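Local coordinates for protein hydrolase, putative (Plasmodium vivax, PDB 2B30) that is of unknown function but is probably a metal-dependent phosphatase of the haloacid dehalogenase superfamily, with calcium in its metal site, at residues 25-30 with 294-299; 51-56 with 288-293; 154-159 with 181-186; 209-212 with 216-219. All coordinates share one frame; numbering follows the deposited sequence.

Contacts 1 and 2 belong to the core domain and share helix 288-297, whose first part packs on helix 48-60 and whose last turn, with Leu299 beyond it, meets the approach to strand 29-33. They touch each other where Leu30 meets Leu293 and Phe297 meets the backbone of Ala53. Contacts 3 and 4 lie on the other side of the metal centre, in the cap, where strands 181-184 and 216-220 are neighbours in one sheet. Contacts 2 and 3 are buried; contacts 1 and 4 are only partly so. Aliphatic groups make contacts 1 and 2, an aromatic ring against aliphatic groups contact 3, and backbone hydrogen bonds contact 4, the one nearest the calcium ion.

Contact 1 of 4, residues 25-30 with 294-299; sequences ADIKLL and KKVFDL
The CD1 methyl of Ile27 is the bump of this contact, and the forked end of Val296 is the hollow it enters. CD1 of Ile27 lies 3.7 Å from Val296 CG1 and 4.0 Å from Val296 CG2, so it settles against both branches at once, with the two side chains crossing at about a right angle. With chi2 of Ile27 at 158°, CD1 is extended from CA and points at the helix. A second projection comes from the other direction: Leu299, just past the end of helix 288-297, places CD1 4.0 Å from Ala25 CB and 3.7 Å from Ala25 O, resting on the backbone as well as on the methyl. In the Rossmann-like core of the haloacid dehalogenase fold, this is where the C-terminal helix lies against the entry to the central parallel strand 29-33, at the end remote from Asp33 and its calcium ion. Leu244 of the adjacent strand 243-247 touches both Ile27 and Val296, and Leu22 adds to the apolar surroundings of Ile27. Between the two projections the packing is looser, with Ile27 CD1 4.4 Å from Leu299 CD1.

Contact 2 of 4, residues 51-56 with 288-293; sequences IDAIKE and AVAYLL
Leu293 reaches from helix 288-297 toward helix 48-60 and lays one branch against the methyl group of Ala53. Its CB starts about 4.2 Å from Ala53 CB. CG, lying beside its own backbone N and turned from the carbonyl carbon (chi1 -59°), keeps the same distance from that methyl, so the first part of the chain runs past Ala53 and not straight at it. The branches then part. CD1 turns onto helix 48-60, where it comes 3.7 Å from Ala53 CB and 3.8 Å from Ala53 O, and it also approaches Ile54 N at 4.2 Å. The other branch leaves the helix pair for strand 29-33, where Leu293 CD2 lies 3.8 Å from Leu30 CD1. One leucine thus touches both the neighbouring helix and the strand beneath.

This placement reflects the layered α/β architecture of the Rossmann-like core. Helix 48-60 is part of the crossover between the parallel strands 29-33 and 63-67, and the C-terminal helix lies beside it on the same side of the sheet. The short segments cross at 36° with their axes 8.7 Å apart, and small residues lie where they meet: Ala53 CB packs 3.8 Å from Ala290 CA, on the backbone of the other helix. One turn earlier than Leu293, Val289 turns to Thr37 and Leu38 of helix 34-38, and Ile54 also reaches Leu38. A polar tie accompanies the apolar ones, for Asn50 OD1 of helix 48-60 accepts a hydrogen bond from Ala290 N.

Contact 3 of 4, residues 154-159 with 181-186; sequences DFLQKM and KLMIVL
Phe155 and Val185 form a buried CH-pi contact in the cap, where the short helix 155-160 lies over the sheet and the chain leaving strand 181-184. The CG2 methyl of Val185 sits over one face of the Phe155 ring, 3.9 Å from its centroid and 16° off the ring normal. The other branch of Val185, CG1, rests 3.8 Å from Phe155 CE1, on the same side of the ring but out toward its rim. With CG anti to the backbone N (chi1 -179°) the ring extends off the helix to meet a side chain coming from the opposite direction, and chi2 near 91° sets how its faces are turned. Met159 CG, one turn further along the same helix, covers the opposite face toward its rim, while Leu156 CD2 abuts the ring edge in plane.

The six-stranded sheet and its helices make up the α/β cap expected of the Cof-like, subfamily IIB branch of the haloacid dehalogenase superfamily. Residues alternate along strand 181-184: Met183 faces helix 155-160, whereas Leu182 packs on helix 117-129, and Ile184 on that helix and helix 191-201. From the strand, Met183 crosses the phenylalanine side chain at about a right angle. Its chain bends at chi2, and CE ends 4.1 Å from Phe155 CE2, approaching the ring obliquely. The sulfur makes a looser approach, with Met183 SD 4.5 Å from Leu156 CD2; Leu156 leans as well on Ile137 of the adjoining strand 136-140.

Contact 4 of 4, residues 209-212 with 216-219; sequences FTTY and AEVT
Phe209 and Glu217 exchange two backbone hydrogen bonds, which define the hydrogen-bonded pair of an antiparallel hairpin. Phe209 N donates to Glu217 O over 3.0 Å. The return bond runs from Glu217 N to Phe209 O at 2.9 Å, and the same oxygen, Phe209 O, also receives a CA-H...O contact from Ala216 CA at 3.5 Å. Thr210 and Ala216 are the next, non-hydrogen-bonded pair; their side chains share a sheet face and both touch Ile195 of helix 191-201, while Phe209 and Glu217 share the other. Thr210 N turns outward to Glu250 OE1, on a loop of the core domain, and Ala216 bonds through its backbone to Ile184 of strand 181-184.

Past the last pair of the strands, Thr211 OG1 passes 4.0 Å from Glu217 CG, the two side chains crossing at about a right angle; OG1 makes a weak hydrogen bond with His215 O. The Glu217 carboxylate is engaged beyond the hairpin, by a salt bridge from OE2 to Lys181 NZ and a weak hydrogen bond between OE1 and Asn98 ND2. With the Thr211 side chain about 8 Å from the calcium ion, the bonds to Glu250 and, weakly, Asn98 suggest that this edge of the cap is held against the core close to the metal site in this structure.

Contact 1 of 4, residues 25-30 with 294-299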
loop_
_atom_site.group_PDB
_atom_site.type_symbol
_atom_site.label_atom_id
_atom_site.label_comp_id
_atom_site.label_asym_id
_atom_site.label_seq_id
_atom_site.Cartn_x
_atom_site.Cartn_y
_atom_site.Cartn_z
ATOM N N ALA A 25 22.460 -9.150 3.407
ATOM C CA ALA A 25 21.296 -8.589 4.079
ATOM C C ALA A 25 21.603 -8.349 5.548
ATOM O O ALA A 25 22.060 -9.255 6.237
ATOM C CB ALA A 25 20.117 -9.541 3.956
ATOM N N ASP A 26 21.323 -7.137 6.022
ATOM C CA ASP A 26 21.466 -6.779 7.437
ATOM C C ASP A 26 20.108 -6.838 8.141
ATOM O O ASP A 26 19.610 -5.831 8.642
ATOM C CB ASP A 26 22.066 -5.374 7.550
ATOM C CG ASP A 26 22.334 -4.956 8.984
ATOM O OD1 ASP A 26 22.876 -5.773 9.748
ATOM O OD2 ASP A 26 21.996 -3.808 9.343
ATOM N N ILE A 27 19.520 -8.024 8.187
ATOM C CA ILE A 27 18.168 -8.207 8.703
ATOM C C ILE A 27 18.082 -8.028 10.215
ATOM O O ILE A 27 18.854 -8.627 10.966
ATOM C CB ILE A 27 17.613 -9.605 8.327
ATOM C CG1 ILE A 27 17.382 -9.686 6.816
ATOM C CG2 ILE A 27 16.301 -9.916 9.072
ATOM C CD1 ILE A 27 17.349 -11.109 6.287
ATOM N N LYS A 28 17.114 -7.211 10.638
ATOM C CA LYS A 28 16.818 -6.975 12.050
ATOM C C LYS A 28 15.364 -7.296 12.456
ATOM O O LYS A 28 15.057 -7.314 13.656
ATOM C CB LYS A 28 17.176 -5.524 12.404
ATOM C CG LYS A 28 18.674 -5.313 12.433
ATOM C CD LYS A 28 19.081 -3.863 12.597
ATOM C CE LYS A 28 20.617 -3.714 12.550
ATOM N NZ LYS A 28 21.084 -2.285 12.471
ATOM N N LEU A 29 14.488 -7.558 11.476
ATOM C CA LEU A 29 13.060 -7.806 11.728
ATOM C C LEU A 29 12.588 -9.002 10.919
ATOM O O LEU A 29 12.731 -9.007 9.693
ATOM C CB LEU A 29 12.221 -6.595 11.319
ATOM C CG LEU A 29 11.015 -6.206 12.188
ATOM C CD1 LEU A 29 10.040 -5.347 11.381
ATOM C CD2 LEU A 29 10.295 -7.377 12.799
ATOM N N LEU A 30 12.023 -10.005 11.596
ATOM C CA LEU A 30 11.426 -11.158 10.913
ATOM C C LEU A 30 9.908 -11.013 10.924
ATOM O O LEU A 30 9.292 -11.000 11.991
ATOM C CB LEU A 30 11.835 -12.482 11.574
ATOM C CG LEU A 30 13.330 -12.743 11.819
ATOM C CD1 LEU A 30 13.547 -14.126 12.453
ATOM C CD2 LEU A 30 14.158 -12.602 10.541
ATOM N N LYS A 294 17.208 -20.355 9.152
ATOM C CA LYS A 294 18.539 -20.963 9.196
ATOM C C LYS A 294 19.480 -20.277 8.193
ATOM O O LYS A 294 20.631 -19.966 8.516
ATOM C CB LYS A 294 18.465 -22.477 8.931
ATOM N N LYS A 295 18.981 -20.012 6.993
ATOM C CA LYS A 295 19.790 -19.335 5.974
ATOM C C LYS A 295 20.034 -17.859 6.309
ATOM O O LYS A 295 21.067 -17.291 5.933
ATOM C CB LYS A 295 19.171 -19.498 4.579
ATOM C CG LYS A 295 19.072 -20.967 4.141
ATOM C CD LYS A 295 19.522 -21.188 2.703
ATOM C CE LYS A 295 19.760 -22.670 2.384
ATOM N NZ LYS A 295 21.010 -23.231 2.999
ATOM N N VAL A 296 19.092 -17.248 7.030
ATOM C CA VAL A 296 19.278 -15.888 7.531
ATOM C C VAL A 296 20.299 -15.867 8.662
ATOM O O VAL A 296 21.127 -14.954 8.717
ATOM C CB VAL A 296 17.951 -15.245 8.010
ATOM C CG1 VAL A 296 18.204 -13.881 8.663
ATOM C CG2 VAL A 296 16.992 -15.082 6.843
ATOM N N PHE A 297 20.250 -16.869 9.544
ATOM C CA PHE A 297 21.157 -16.923 10.703
ATOM C C PHE A 297 22.621 -16.992 10.302
ATOM O O PHE A 297 23.449 -16.304 10.893
ATOM C CB PHE A 297 20.849 -18.115 11.630
ATOM C CG PHE A 297 19.517 -18.028 12.333
ATOM C CD1 PHE A 297 18.991 -16.812 12.746
ATOM C CD2 PHE A 297 18.795 -19.174 12.590
ATOM C CE1 PHE A 297 17.766 -16.751 13.373
ATOM C CE2 PHE A 297 17.570 -19.115 13.235
ATOM C CZ PHE A 297 17.058 -17.905 13.624
ATOM N N ASP A 298 22.949 -17.808 9.305
ATOM C CA ASP A 298 24.355 -17.979 8.932
ATOM C C ASP A 298 24.893 -16.899 7.987
ATOM O O ASP A 298 26.048 -16.971 7.570
ATOM C CB ASP A 298 24.650 -19.403 8.421
ATOM C CG ASP A 298 23.791 -19.797 7.256
ATOM O OD1 ASP A 298 23.540 -18.932 6.388
ATOM O OD2 ASP A 298 23.372 -20.977 7.216
ATOM N N LEU A 299 24.082 -15.890 7.672
ATOM C CA LEU A 299 24.630 -14.621 7.194
ATOM C C LEU A 299 25.545 -14.017 8.271
ATOM O O LEU A 299 26.570 -13.442 7.946
ATOM C CB LEU A 299 23.529 -13.610 6.873
ATOM C CG LEU A 299 22.548 -13.845 5.727
ATOM C CD1 LEU A 299 21.391 -12.851 5.829
ATOM C CD2 LEU A 299 23.236 -13.720 4.381
#

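Contact 2 of 4, residues 51-56 with 288-293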
loop_
_atom_site.group_PDB
_atom_site.type_symbol
_atom_site.label_atom_id
_atom_site.label_comp_id
_atom_site.label_asym_id
_atom_site.label_seq_id
_atom_site.Cartn_x
_atom_site.Cartn_y
_atom_site.Cartn_z
ATOM N N ILE A 51 9.258 -23.644 15.772
ATOM C CA ILE A 51 9.337 -23.178 17.160
ATOM C C ILE A 51 10.789 -22.948 17.587
ATOM O O ILE A 51 11.096 -21.926 18.195
ATOM C CB ILE A 51 8.603 -24.134 18.133
ATOM C CG1 ILE A 51 7.109 -23.820 18.182
ATOM C CG2 ILE A 51 9.116 -24.000 19.547
ATOM C CD1 ILE A 51 6.363 -24.142 16.930
ATOM N N ASP A 52 11.682 -23.874 17.256
ATOM C CA ASP A 52 13.112 -23.695 17.557
ATOM C C ASP A 52 13.696 -22.528 16.780
ATOM O O ASP A 52 14.545 -21.801 17.282
ATOM C CB ASP A 52 13.914 -24.963 17.220
ATOM C CG ASP A 52 13.564 -26.129 18.118
ATOM O OD1 ASP A 52 13.649 -25.978 19.360
ATOM O OD2 ASP A 52 13.206 -27.199 17.579
ATOM N N ALA A 53 13.248 -22.375 15.537
ATOM C CA ALA A 53 13.738 -21.308 14.667
ATOM C C ALA A 53 13.442 -19.961 15.297
ATOM O O ALA A 53 14.326 -19.111 15.415
ATOM C CB ALA A 53 13.094 -21.399 13.293
ATOM N N ILE A 54 12.192 -19.784 15.714
ATOM C CA ILE A 54 11.791 -18.576 16.390
ATOM C C ILE A 54 12.549 -18.455 17.717
ATOM O O ILE A 54 13.076 -17.383 18.040
ATOM C CB ILE A 54 10.275 -18.540 16.600
ATOM C CG1 ILE A 54 9.576 -18.413 15.238
ATOM C CG2 ILE A 54 9.888 -17.368 17.515
ATOM C CD1 ILE A 54 8.095 -18.699 15.275
ATOM N N LYS A 55 12.629 -19.561 18.461
ATOM C CA LYS A 55 13.376 -19.595 19.725
ATOM C C LYS A 55 14.765 -19.033 19.532
ATOM O O LYS A 55 15.188 -18.161 20.279
ATOM C CB LYS A 55 13.474 -21.023 20.263
ATOM C CG LYS A 55 14.099 -21.155 21.645
ATOM C CD LYS A 55 14.087 -22.614 22.111
ATOM C CE LYS A 55 14.821 -22.812 23.442
ATOM N NZ LYS A 55 13.977 -22.533 24.648
ATOM N N GLU A 56 15.463 -19.510 18.509
ATOM C CA GLU A 56 16.836 -19.090 18.274
ATOM C C GLU A 56 16.900 -17.640 17.783
ATOM O O GLU A 56 17.797 -16.891 18.181
ATOM C CB GLU A 56 17.521 -20.027 17.278
ATOM C CG GLU A 56 19.045 -19.877 17.222
ATOM C CD GLU A 56 19.713 -20.883 16.292
ATOM O OE1 GLU A 56 19.024 -21.804 15.803
ATOM O OE2 GLU A 56 20.934 -20.752 16.050
ATOM N N ALA A 288 9.261 -24.524 6.170
ATOM C CA ALA A 288 9.841 -23.437 5.360
ATOM C C ALA A 288 10.349 -22.244 6.155
ATOM O O ALA A 288 11.325 -21.619 5.763
ATOM C CB ALA A 288 8.847 -22.972 4.312
ATOM N N VAL A 289 9.690 -21.918 7.257
ATOM C CA VAL A 289 10.163 -20.843 8.134
ATOM C C VAL A 289 11.499 -21.248 8.759
ATOM O O VAL A 289 12.480 -20.522 8.661
ATOM C CB VAL A 289 9.151 -20.514 9.246
ATOM C CG1 VAL A 289 9.702 -19.417 10.163
ATOM C CG2 VAL A 289 7.803 -20.106 8.640
ATOM N N ALA A 290 11.530 -22.423 9.381
ATOM C CA ALA A 290 12.784 -23.002 9.884
ATOM C C ALA A 290 13.892 -22.950 8.821
ATOM O O ALA A 290 14.997 -22.480 9.095
ATOM C CB ALA A 290 12.555 -24.441 10.353
ATOM N N TYR A 291 13.568 -23.409 7.610
ATOM C CA TYR A 291 14.498 -23.403 6.473
ATOM C C TYR A 291 15.048 -22.017 6.148
ATOM O O TYR A 291 16.250 -21.855 5.950
ATOM C CB TYR A 291 13.808 -23.977 5.231
ATOM C CG TYR A 291 14.635 -23.896 3.960
ATOM C CD1 TYR A 291 15.599 -24.862 3.674
ATOM C CD2 TYR A 291 14.442 -22.866 3.039
ATOM C CE1 TYR A 291 16.357 -24.797 2.513
ATOM C CE2 TYR A 291 15.191 -22.799 1.872
ATOM C CZ TYR A 291 16.153 -23.765 1.618
ATOM O OH TYR A 291 16.914 -23.709 0.473
ATOM N N LEU A 292 14.165 -21.026 6.090
ATOM C CA LEU A 292 14.564 -19.668 5.743
ATOM C C LEU A 292 15.359 -19.013 6.869
ATOM O O LEU A 292 16.394 -18.405 6.618
ATOM C CB LEU A 292 13.332 -18.834 5.386
ATOM C CG LEU A 292 13.477 -17.360 5.000
ATOM C CD1 LEU A 292 14.580 -17.132 3.992
ATOM C CD2 LEU A 292 12.154 -16.852 4.454
ATOM N N LEU A 293 14.899 -19.149 8.109
ATOM C CA LEU A 293 15.592 -18.517 9.240
ATOM C C LEU A 293 17.019 -19.058 9.408
ATOM O O LEU A 293 17.934 -18.298 9.756
ATOM C CB LEU A 293 14.808 -18.685 10.552
ATOM C CG LEU A 293 13.376 -18.140 10.652
ATOM C CD1 LEU A 293 13.008 -17.889 12.110
ATOM C CD2 LEU A 293 13.182 -16.867 9.838
#

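Contact 3 of 4, residues 154-159 with 181-186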
loop_
_atom_site.group_PDB
_atom_site.type_symbol
_atom_site.label_atom_id
_atom_site.label_comp_id
_atom_site.label_asym_id
_atom_site.label_seq_id
_atom_site.Cartn_x
_atom_site.Cartn_y
_atom_site.Cartn_z
ATOM N N ASP A 154 -18.003 -24.198 16.129
ATOM C CA ASP A 154 -16.776 -24.902 16.518
ATOM C C ASP A 154 -15.638 -24.688 15.500
ATOM O O ASP A 154 -14.597 -25.354 15.587
ATOM C CB ASP A 154 -17.057 -26.404 16.679
ATOM N N PHE A 155 -15.829 -23.740 14.573
ATOM C CA PHE A 155 -15.039 -23.636 13.324
ATOM C C PHE A 155 -13.592 -23.204 13.535
ATOM O O PHE A 155 -12.676 -23.847 13.059
ATOM C CB PHE A 155 -15.752 -22.675 12.364
ATOM C CG PHE A 155 -15.077 -22.502 11.036
ATOM C CD1 PHE A 155 -15.403 -23.312 9.962
ATOM C CD2 PHE A 155 -14.149 -21.498 10.839
ATOM C CE1 PHE A 155 -14.786 -23.135 8.722
ATOM C CE2 PHE A 155 -13.536 -21.327 9.603
ATOM C CZ PHE A 155 -13.862 -22.145 8.550
ATOM N N LEU A 156 -13.384 -22.108 14.242
ATOM C CA LEU A 156 -12.034 -21.679 14.558
ATOM C C LEU A 156 -11.356 -22.673 15.506
ATOM O O LEU A 156 -10.149 -22.883 15.418
ATOM C CB LEU A 156 -12.047 -20.274 15.172
ATOM C CG LEU A 156 -12.661 -19.135 14.346
ATOM C CD1 LEU A 156 -12.515 -17.818 15.106
ATOM C CD2 LEU A 156 -12.041 -19.009 12.943
ATOM N N GLN A 157 -12.137 -23.281 16.403
ATOM C CA GLN A 157 -11.604 -24.241 17.371
ATOM C C GLN A 157 -11.125 -25.510 16.666
ATOM O O GLN A 157 -9.972 -25.909 16.819
ATOM C CB GLN A 157 -12.642 -24.580 18.450
ATOM N N LYS A 158 -12.000 -26.124 15.872
ATOM C CA LYS A 158 -11.665 -27.373 15.179
ATOM C C LYS A 158 -10.724 -27.144 13.994
ATOM O O LYS A 158 -9.680 -27.784 13.916
ATOM C CB LYS A 158 -12.934 -28.107 14.730
ATOM N N MET A 159 -11.070 -26.232 13.086
ATOM C CA MET A 159 -10.251 -25.998 11.878
ATOM C C MET A 159 -8.886 -25.345 12.141
ATOM O O MET A 159 -7.913 -25.651 11.447
ATOM C CB MET A 159 -11.000 -25.138 10.848
ATOM C CG MET A 159 -12.030 -25.878 9.989
ATOM S SD MET A 159 -11.434 -26.202 8.310
ATOM C CE MET A 159 -11.563 -24.593 7.519
ATOM N N LYS A 181 -13.174 -7.001 12.106
ATOM C CA LYS A 181 -13.232 -7.932 10.989
ATOM C C LYS A 181 -14.468 -8.824 11.000
ATOM O O LYS A 181 -14.887 -9.299 12.055
ATOM C CB LYS A 181 -11.982 -8.817 10.991
ATOM C CG LYS A 181 -11.958 -9.890 9.905
ATOM C CD LYS A 181 -10.599 -10.545 9.833
ATOM C CE LYS A 181 -10.406 -11.594 10.917
ATOM N NZ LYS A 181 -10.472 -12.948 10.349
ATOM N N LEU A 182 -15.035 -9.048 9.817
ATOM C CA LEU A 182 -16.019 -10.114 9.619
ATOM C C LEU A 182 -15.392 -11.164 8.703
ATOM O O LEU A 182 -15.004 -10.850 7.570
ATOM C CB LEU A 182 -17.315 -9.594 8.985
ATOM C CG LEU A 182 -18.032 -8.390 9.591
ATOM C CD1 LEU A 182 -19.413 -8.272 8.987
ATOM C CD2 LEU A 182 -18.156 -8.500 11.087
ATOM N N MET A 183 -15.265 -12.394 9.197
ATOM C CA MET A 183 -14.836 -13.508 8.359
ATOM C C MET A 183 -16.053 -14.313 7.964
ATOM O O MET A 183 -16.573 -15.088 8.765
ATOM C CB MET A 183 -13.849 -14.415 9.081
ATOM C CG MET A 183 -13.217 -15.448 8.163
ATOM S SD MET A 183 -12.903 -16.987 9.019
ATOM C CE MET A 183 -12.175 -17.961 7.695
ATOM N N ILE A 184 -16.510 -14.127 6.731
ATOM C CA ILE A 184 -17.671 -14.857 6.230
ATOM C C ILE A 184 -17.210 -16.247 5.773
ATOM O O ILE A 184 -16.479 -16.377 4.788
ATOM C CB ILE A 184 -18.372 -14.102 5.077
ATOM C CG1 ILE A 184 -18.709 -12.664 5.498
ATOM C CG2 ILE A 184 -19.650 -14.818 4.659
ATOM C CD1 ILE A 184 -19.390 -11.849 4.406
ATOM N N VAL A 185 -17.625 -17.272 6.513
ATOM C CA VAL A 185 -17.317 -18.651 6.155
ATOM C C VAL A 185 -18.207 -19.061 4.987
ATOM O O VAL A 185 -19.428 -18.939 5.048
ATOM C CB VAL A 185 -17.500 -19.601 7.353
ATOM C CG1 VAL A 185 -17.375 -21.045 6.919
ATOM C CG2 VAL A 185 -16.474 -19.286 8.436
ATOM N N LEU A 186 -17.577 -19.530 3.918
ATOM C CA LEU A 186 -18.260 -19.753 2.654
ATOM C C LEU A 186 -18.142 -21.196 2.182
ATOM O O LEU A 186 -17.137 -21.876 2.411
ATOM C CB LEU A 186 -17.730 -18.784 1.584
ATOM C CG LEU A 186 -18.636 -17.621 1.140
ATOM C CD1 LEU A 186 -19.560 -17.106 2.227
ATOM C CD2 LEU A 186 -17.803 -16.469 0.569
#

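Contact 4 of 4, residues 209-212 with 216-219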
loop_
_atom_site.group_PDB
_atom_site.type_symbol
_atom_site.label_atom_id
_atom_site.label_comp_id
_atom_site.label_asym_id
_atom_site.label_seq_id
_atom_site.Cartn_x
_atom_site.Cartn_y
_atom_site.Cartn_z
ATOM N N PHE A 209 -10.506 -9.549 1.462
ATOM C CA PHE A 209 -9.601 -10.595 1.006
ATOM C C PHE A 209 -10.321 -11.935 0.966
ATOM O O PHE A 209 -11.312 -12.145 1.666
ATOM C CB PHE A 209 -8.370 -10.696 1.906
ATOM C CG PHE A 209 -7.404 -9.541 1.757
ATOM C CD1 PHE A 209 -6.796 -9.274 0.531
ATOM C CD2 PHE A 209 -7.079 -8.738 2.849
ATOM C CE1 PHE A 209 -5.894 -8.215 0.390
ATOM C CE2 PHE A 209 -6.174 -7.680 2.713
ATOM C CZ PHE A 209 -5.580 -7.419 1.485
ATOM N N THR A 210 -9.805 -12.829 0.126
ATOM C CA THR A 210 -10.310 -14.184 -0.010
ATOM C C THR A 210 -9.293 -15.145 0.588
ATOM O O THR A 210 -8.125 -15.135 0.199
ATOM C CB THR A 210 -10.556 -14.526 -1.485
ATOM O OG1 THR A 210 -11.565 -13.651 -1.997
ATOM C CG2 THR A 210 -11.029 -15.957 -1.646
ATOM N N THR A 211 -9.746 -15.963 1.538
ATOM C CA THR A 211 -8.891 -16.937 2.231
ATOM C C THR A 211 -8.481 -18.020 1.243
ATOM O O THR A 211 -9.087 -18.155 0.177
ATOM C CB THR A 211 -9.629 -17.572 3.459
ATOM O OG1 THR A 211 -10.012 -16.538 4.374
ATOM C CG2 THR A 211 -8.756 -18.558 4.221
ATOM N N TYR A 212 -7.433 -18.764 1.595
ATOM C CA TYR A 212 -7.026 -19.953 0.842
ATOM C C TYR A 212 -8.167 -20.959 0.594
ATOM O O TYR A 212 -8.157 -21.649 -0.423
ATOM C CB TYR A 212 -5.865 -20.655 1.551
ATOM C CG TYR A 212 -5.432 -21.930 0.866
ATOM C CD1 TYR A 212 -4.708 -21.891 -0.329
ATOM C CD2 TYR A 212 -5.756 -23.172 1.403
ATOM C CE1 TYR A 212 -4.309 -23.055 -0.963
ATOM C CE2 TYR A 212 -5.369 -24.341 0.781
ATOM C CZ TYR A 212 -4.646 -24.278 -0.401
ATOM O OH TYR A 212 -4.268 -25.443 -1.014
ATOM N N ALA A 216 -14.337 -15.187 2.973
ATOM C CA ALA A 216 -14.131 -13.731 2.868
ATOM C C ALA A 216 -13.707 -13.130 4.205
ATOM O O ALA A 216 -14.415 -13.264 5.183
ATOM C CB ALA A 216 -15.393 -13.037 2.362
ATOM N N GLU A 217 -12.544 -12.483 4.234
ATOM C CA GLU A 217 -12.112 -11.700 5.386
ATOM C C GLU A 217 -12.362 -10.232 5.075
ATOM O O GLU A 217 -11.767 -9.688 4.147
ATOM C CB GLU A 217 -10.627 -11.929 5.676
ATOM C CG GLU A 217 -10.339 -13.181 6.488
ATOM C CD GLU A 217 -8.866 -13.306 6.891
ATOM O OE1 GLU A 217 -7.960 -12.958 6.082
ATOM O OE2 GLU A 217 -8.612 -13.763 8.031
ATOM N N VAL A 218 -13.245 -9.605 5.849
ATOM C CA VAL A 218 -13.666 -8.212 5.626
ATOM C C VAL A 218 -13.084 -7.276 6.685
ATOM O O VAL A 218 -13.398 -7.407 7.854
ATOM C CB VAL A 218 -15.192 -8.106 5.682
ATOM C CG1 VAL A 218 -15.652 -6.683 5.434
ATOM C CG2 VAL A 218 -15.804 -9.046 4.670
ATOM N N THR A 219 -12.243 -6.332 6.266
ATOM C CA THR A 219 -11.653 -5.331 7.175
ATOM C C THR A 219 -11.863 -3.920 6.647
ATOM O O THR A 219 -12.347 -3.733 5.529
ATOM C CB THR A 219 -10.144 -5.567 7.379
ATOM O OG1 THR A 219 -9.516 -5.837 6.117
ATOM C CG2 THR A 219 -9.910 -6.741 8.314
#